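Local coordinates for protein transcriptional regulator (LacI family) (Clostridium acetobutylicum ATCC 824, PDB 3G85) that probably acts as a DNA-binding transcription factor of the LacI family that recognises cis-regulatory regions, at residues 29-34 against 47-52; 181-186 against 204-209. One frame throughout, in Å; residues are numbered along the deposited sequence.

Contact 1. Residues 29-34 against 47-52; sequences RFLRGL and VVICPY
L34 and V47 make the closer of two methyl contacts between helix 27-40 and strand 46-52. The L34 side chain can be followed outward from the helix. L34 CB points toward the strand but stays 4.8 Å from V47 CG1 and from V47 CG2. CG lies anti to the carbonyl carbon, chi1 -64°, which carries it outward from the helix. L34 CG is still 4.8 Å from V47 CG1, so the contact falls to the branches. CD1 reaches V47 CG1 at 3.8 Å, while CD2 is no closer than 4.8 Å to V47, at CG2. The L34 side chain also packs on A249 and I253 of helix 245-260, so it is buried between that helix and the strand. V47 puts CG1 anti to its backbone N, chi1 167°, and this is the branch that meets the leucine. The two side chains cross at about a right angle.

Helix and strand belong to a right-handed beta-alpha-beta crossover, 13-19, 27-40, 46-52, the repeating unit of a Rossmann-like parallel sheet. Strand 46-52 is the outermost strand on its side and pairs with 13-19 alone. Backbone hydrogen bonds link V48 and C50 to L16. V47 and I49 face helix 27-40; V48, between them, turns away and packs on T13 and F69.

The other methyl pair lies about one turn back along the helix. L31 CD1 meets I49 CD1 at 4.2 Å, again roughly at right angles. I49 reaches out through CG1, and its side chain also rests on I27. No hydrogen bond crosses between the segments. The F30 side chain starts toward the strand, but its ring leads away and meets W18 of strand 13-19 edge-to-face.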
loop_
_atom_site.group_PDB
_atom_site.type_symbol
_atom_site.label_atom_id
_atom_site.label_comp_id
_atom_site.label_asym_id
_atom_site.label_seq_id
_atom_site.Cartn_x
_atom_site.Cartn_y
_atom_site.Cartn_z
ATOM N N ARG A 29 -1.933 -10.556 3.342
ATOM C CA ARG A 29 -0.484 -10.356 3.431
ATOM C C ARG A 29 -0.048 -10.050 4.842
ATOM O O ARG A 29 1.041 -10.445 5.284
ATOM C CB ARG A 29 -0.076 -9.197 2.512
ATOM C CG ARG A 29 -0.442 -9.487 1.016
ATOM C CD ARG A 29 0.176 -8.418 0.135
ATOM N NE ARG A 29 1.628 -8.578 0.062
ATOM C CZ ARG A 29 2.416 -7.808 -0.688
ATOM N NH1 ARG A 29 1.879 -6.796 -1.365
ATOM N NH2 ARG A 29 3.724 -8.015 -0.713
ATOM N N PHE A 30 -0.874 -9.287 5.529
ATOM C CA PHE A 30 -0.603 -8.992 6.930
ATOM C C PHE A 30 -0.640 -10.272 7.762
ATOM O O PHE A 30 0.264 -10.545 8.561
ATOM C CB PHE A 30 -1.664 -8.048 7.444
ATOM C CG PHE A 30 -1.328 -6.623 7.258
ATOM C CD1 PHE A 30 -0.713 -5.918 8.287
ATOM C CD2 PHE A 30 -1.645 -5.979 6.060
ATOM C CE1 PHE A 30 -0.413 -4.535 8.147
ATOM C CE2 PHE A 30 -1.353 -4.587 5.897
ATOM C CZ PHE A 30 -0.715 -3.881 6.953
ATOM N N LEU A 31 -1.707 -11.035 7.588
ATOM C CA LEU A 31 -1.837 -12.322 8.275
ATOM C C LEU A 31 -0.672 -13.245 7.902
ATOM O O LEU A 31 -0.052 -13.847 8.772
ATOM C CB LEU A 31 -3.200 -12.952 7.951
ATOM C CG LEU A 31 -3.534 -14.241 8.712
ATOM C CD1 LEU A 31 -3.475 -13.935 10.206
ATOM C CD2 LEU A 31 -4.896 -14.801 8.310
ATOM N N ARG A 32 -0.357 -13.347 6.610
ATOM C CA ARG A 32 0.754 -14.204 6.193
ATOM C C ARG A 32 2.033 -13.765 6.862
ATOM O O ARG A 32 2.762 -14.598 7.394
ATOM C CB ARG A 32 0.953 -14.209 4.680
ATOM C CG ARG A 32 1.924 -15.283 4.248
ATOM C CD ARG A 32 2.298 -15.224 2.773
ATOM N NE ARG A 32 1.151 -15.052 1.882
ATOM C CZ ARG A 32 0.375 -16.022 1.408
ATOM N NH1 ARG A 32 0.577 -17.304 1.763
ATOM N NH2 ARG A 32 -0.633 -15.695 0.586
ATOM N N GLY A 33 2.308 -12.454 6.852
ATOM C CA GLY A 33 3.534 -11.939 7.462
ATOM C C GLY A 33 3.575 -12.188 8.963
ATOM O O GLY A 33 4.641 -12.543 9.512
ATOM N N LEU A 34 2.432 -11.995 9.623
ATOM C CA LEU A 34 2.337 -12.217 11.079
ATOM C C LEU A 34 2.470 -13.704 11.453
ATOM O O LEU A 34 3.249 -14.021 12.347
ATOM C CB LEU A 34 1.058 -11.637 11.680
ATOM C CG LEU A 34 0.899 -10.102 11.604
ATOM C CD1 LEU A 34 -0.549 -9.783 11.974
ATOM C CD2 LEU A 34 1.917 -9.306 12.450
ATOM N N VAL A 47 -1.598 -12.884 18.457
ATOM C CA VAL A 47 -2.038 -11.757 17.650
ATOM C C VAL A 47 -3.551 -11.873 17.464
ATOM O O VAL A 47 -4.111 -12.971 17.357
ATOM C CB VAL A 47 -1.320 -11.742 16.259
ATOM C CG1 VAL A 47 -2.016 -10.763 15.289
ATOM C CG2 VAL A 47 0.155 -11.364 16.417
ATOM N N VAL A 48 -4.202 -10.726 17.412
ATOM C CA VAL A 48 -5.633 -10.634 17.270
ATOM C C VAL A 48 -5.831 -9.559 16.201
ATOM O O VAL A 48 -5.013 -8.641 16.120
ATOM C CB VAL A 48 -6.152 -10.235 18.653
ATOM C CG1 VAL A 48 -7.324 -9.360 18.595
ATOM C CG2 VAL A 48 -6.380 -11.498 19.487
ATOM N N ILE A 49 -6.814 -9.730 15.304
ATOM C CA ILE A 49 -7.149 -8.689 14.334
ATOM C C ILE A 49 -8.491 -8.057 14.763
ATOM O O ILE A 49 -9.476 -8.777 14.982
ATOM C CB ILE A 49 -7.209 -9.257 12.889
ATOM C CG1 ILE A 49 -5.865 -9.899 12.481
ATOM C CG2 ILE A 49 -7.634 -8.178 11.872
ATOM C CD1 ILE A 49 -6.030 -10.835 11.263
ATOM N N CYS A 50 -8.496 -6.732 14.903
ATOM C CA CYS A 50 -9.644 -5.947 15.347
ATOM C C CYS A 50 -10.111 -5.007 14.225
ATOM O O CYS A 50 -9.632 -3.856 14.101
ATOM C CB CYS A 50 -9.279 -5.134 16.594
ATOM S SG CYS A 50 -8.720 -6.137 17.974
ATOM N N PRO A 51 -11.073 -5.479 13.414
ATOM C CA PRO A 51 -11.715 -4.616 12.414
ATOM C C PRO A 51 -12.424 -3.487 13.158
ATOM O O PRO A 51 -13.068 -3.738 14.193
ATOM C CB PRO A 51 -12.745 -5.555 11.763
ATOM C CG PRO A 51 -12.252 -6.935 12.019
ATOM C CD PRO A 51 -11.646 -6.846 13.404
ATOM N N TYR A 52 -12.265 -2.267 12.699
ATOM C CA TYR A 52 -13.040 -1.160 13.219
ATOM C C TYR A 52 -13.442 -0.234 12.090
ATOM O O TYR A 52 -12.837 -0.224 11.020
ATOM C CB TYR A 52 -12.228 -0.417 14.285
ATOM C CG TYR A 52 -11.058 0.344 13.726
ATOM C CD1 TYR A 52 -9.836 -0.297 13.497
ATOM C CD2 TYR A 52 -11.149 1.720 13.461
ATOM C CE1 TYR A 52 -8.747 0.424 12.962
ATOM C CE2 TYR A 52 -10.080 2.427 12.928
ATOM C CZ TYR A 52 -8.871 1.773 12.695
ATOM O OH TYR A 52 -7.768 2.464 12.184
#

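Contact 2. Residues 181-186 against 204-209; sequences KLMKLK and ISVLNK
The backbones stay well apart, with M183 CA 8.8 Å from L207 CA, and a type I beta turn runs from L182 to L185. L185 N is bonded to L182 O at 3.2 Å within this turn. The gap to helix 197-209 is filled mainly by M183, a selenomethionine. Its CB points toward the helix, and CG lies anti to the carbonyl carbon, chi1 -65°. Bends at chi2 and chi3 fold the chain so that SE and CE both lie beside L207 CD2.

Helices 172-182 and 197-209 flank the mixed sheet of the periplasmic-binding-protein-like domain, and strand 191-194 runs between them in sequence. The packing is therefore that of neighbouring helices in the helical layer of a Rossmann-like alpha/beta domain.

M183 CE lies 4.0 Å from L207 CD2. M183 SE lies 4.1 Å from L207 CD2. The side chains cross nearly at right angles. Nearer the M183 backbone, M183 CG meets V206 CG1 more loosely, at 4.4 Å. V206 also packs on V176 and A179 of helix 172-182, while L207 also packs on I214 and on I220 of strand 219-224. The M183 side chain also touches R210 and I212, which follow helix 197-209.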
loop_
_atom_site.group_PDB
_atom_site.type_symbol
_atom_site.label_atom_id
_atom_site.label_comp_id
_atom_site.label_asym_id
_atom_site.label_seq_id
_atom_site.Cartn_x
_atom_site.Cartn_y
_atom_site.Cartn_z
ATOM N N LYS A 181 -13.207 3.479 -20.044
ATOM C CA LYS A 181 -13.071 4.941 -20.237
ATOM C C LYS A 181 -11.766 5.276 -20.929
ATOM O O LYS A 181 -11.755 6.061 -21.883
ATOM C CB LYS A 181 -13.123 5.673 -18.907
ATOM C CG LYS A 181 -14.342 5.406 -18.135
ATOM C CD LYS A 181 -14.306 6.132 -16.798
ATOM C CE LYS A 181 -15.470 5.629 -15.947
ATOM N NZ LYS A 181 -15.463 6.137 -14.554
ATOM N N LEU A 182 -10.659 4.707 -20.442
ATOM C CA LEU A 182 -9.352 4.873 -21.080
ATOM C C LEU A 182 -9.481 4.626 -22.573
ATOM O O LEU A 182 -8.929 5.378 -23.366
ATOM C CB LEU A 182 -8.289 3.906 -20.511
ATOM C CG LEU A 182 -6.843 3.996 -21.009
ATOM C CD1 LEU A 182 -6.224 5.379 -20.667
ATOM C CD2 LEU A 182 -5.954 2.857 -20.467
HETATM N N MSE A 183 -10.231 3.589 -22.935
HETATM C CA MSE A 183 -10.397 3.200 -24.336
HETATM C C MSE A 183 -11.203 4.222 -25.160
HETATM O O MSE A 183 -11.106 4.235 -26.384
HETATM C CB MSE A 183 -11.043 1.814 -24.461
HETATM C CG MSE A 183 -10.204 0.663 -23.915
HETATM SE SE MSE A 183 -8.595 0.353 -24.963
HETATM C CE MSE A 183 -7.292 1.518 -24.098
ATOM N N LYS A 184 -11.977 5.056 -24.487
ATOM C CA LYS A 184 -12.743 6.113 -25.161
ATOM C C LYS A 184 -11.934 7.345 -25.509
ATOM O O LYS A 184 -12.386 8.158 -26.325
ATOM C CB LYS A 184 -13.956 6.511 -24.346
ATOM C CG LYS A 184 -15.073 5.552 -24.536
ATOM C CD LYS A 184 -16.183 5.812 -23.586
ATOM C CE LYS A 184 -17.155 4.632 -23.702
ATOM N NZ LYS A 184 -18.364 4.943 -22.963
ATOM N N LEU A 185 -10.757 7.484 -24.896
ATOM C CA LEU A 185 -9.877 8.617 -25.155
ATOM C C LEU A 185 -9.478 8.642 -26.635
ATOM O O LEU A 185 -9.242 7.589 -27.254
ATOM C CB LEU A 185 -8.661 8.630 -24.208
ATOM C CG LEU A 185 -8.861 8.973 -22.713
ATOM C CD1 LEU A 185 -7.695 8.513 -21.860
ATOM C CD2 LEU A 185 -9.058 10.457 -22.483
ATOM N N LYS A 186 -9.470 9.844 -27.212
ATOM C CA LYS A 186 -9.060 10.011 -28.603
ATOM C C LYS A 186 -7.627 9.542 -28.797
ATOM O O LYS A 186 -7.332 8.854 -29.768
ATOM C CB LYS A 186 -9.196 11.470 -29.061
ATOM C CG LYS A 186 -10.476 11.741 -29.830
ATOM C CD LYS A 186 -11.629 12.162 -28.923
ATOM C CE LYS A 186 -12.950 12.034 -29.653
ATOM N NZ LYS A 186 -13.366 10.596 -29.795
ATOM N N ILE A 204 -6.143 -5.181 -17.672
ATOM C CA ILE A 204 -5.670 -6.212 -18.577
ATOM C C ILE A 204 -6.834 -7.083 -19.068
ATOM O O ILE A 204 -6.796 -7.537 -20.234
ATOM C CB ILE A 204 -4.551 -7.028 -17.900
ATOM C CG1 ILE A 204 -3.282 -6.202 -17.876
ATOM C CG2 ILE A 204 -4.287 -8.342 -18.597
ATOM C CD1 ILE A 204 -2.431 -6.575 -16.689
ATOM N N SER A 205 -7.865 -7.283 -18.228
ATOM C CA SER A 205 -9.072 -8.019 -18.635
ATOM C C SER A 205 -9.622 -7.380 -19.933
ATOM O O SER A 205 -9.894 -8.060 -20.936
ATOM C CB SER A 205 -10.135 -7.981 -17.522
ATOM O OG SER A 205 -11.354 -8.602 -17.890
ATOM N N VAL A 206 -9.755 -6.062 -19.895
ATOM C CA VAL A 206 -10.339 -5.306 -21.013
ATOM C C VAL A 206 -9.376 -5.270 -22.208
ATOM O O VAL A 206 -9.781 -5.537 -23.346
ATOM C CB VAL A 206 -10.742 -3.892 -20.570
ATOM C CG1 VAL A 206 -11.189 -3.041 -21.785
ATOM C CG2 VAL A 206 -11.850 -3.964 -19.559
ATOM N N LEU A 207 -8.107 -4.949 -21.964
ATOM C CA LEU A 207 -7.111 -4.913 -23.037
ATOM C C LEU A 207 -6.982 -6.255 -23.760
ATOM O O LEU A 207 -6.773 -6.286 -24.990
ATOM C CB LEU A 207 -5.737 -4.473 -22.516
ATOM C CG LEU A 207 -5.560 -3.141 -21.791
ATOM C CD1 LEU A 207 -4.080 -2.920 -21.569
ATOM C CD2 LEU A 207 -6.177 -1.953 -22.525
ATOM N N ASN A 208 -7.080 -7.362 -23.017
ATOM C CA ASN A 208 -7.081 -8.692 -23.631
ATOM C C ASN A 208 -8.305 -8.939 -24.539
ATOM O O ASN A 208 -8.154 -9.426 -25.668
ATOM C CB ASN A 208 -6.980 -9.784 -22.566
ATOM C CG ASN A 208 -5.575 -9.898 -21.980
ATOM O OD1 ASN A 208 -4.624 -9.317 -22.507
ATOM N ND2 ASN A 208 -5.436 -10.670 -20.897
ATOM N N LYS A 209 -9.499 -8.613 -24.048
ATOM C CA LYS A 209 -10.746 -8.735 -24.810
ATOM C C LYS A 209 -10.680 -7.912 -26.107
ATOM O O LYS A 209 -11.127 -8.359 -27.154
ATOM C CB LYS A 209 -11.961 -8.270 -23.986
ATOM C CG LYS A 209 -12.577 -9.317 -23.063
ATOM C CD LYS A 209 -13.942 -8.875 -22.485
ATOM C CE LYS A 209 -15.077 -9.044 -23.510
ATOM N NZ LYS A 209 -16.469 -9.157 -22.930
#

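Overall arrangement
The contacts lie on opposite sides of the chain's centre. Their own centres are 36 Å apart, and their nearest atoms are about 16 Å apart. They come in series, contact 1 closing before contact 2 opens. Contact 1 packs a helix on the edge of the parallel sheet; contact 2 joins two helices flanking the mixed sheet. The chain thus has two alpha/beta halves, as in the effector-binding cores of LacI-family regulators. Contact 1 belongs to the parallel-sheet half and contact 2 to the mixed-sheet half. From contact 1, R29 forms a salt bridge to D242 of the mixed sheet.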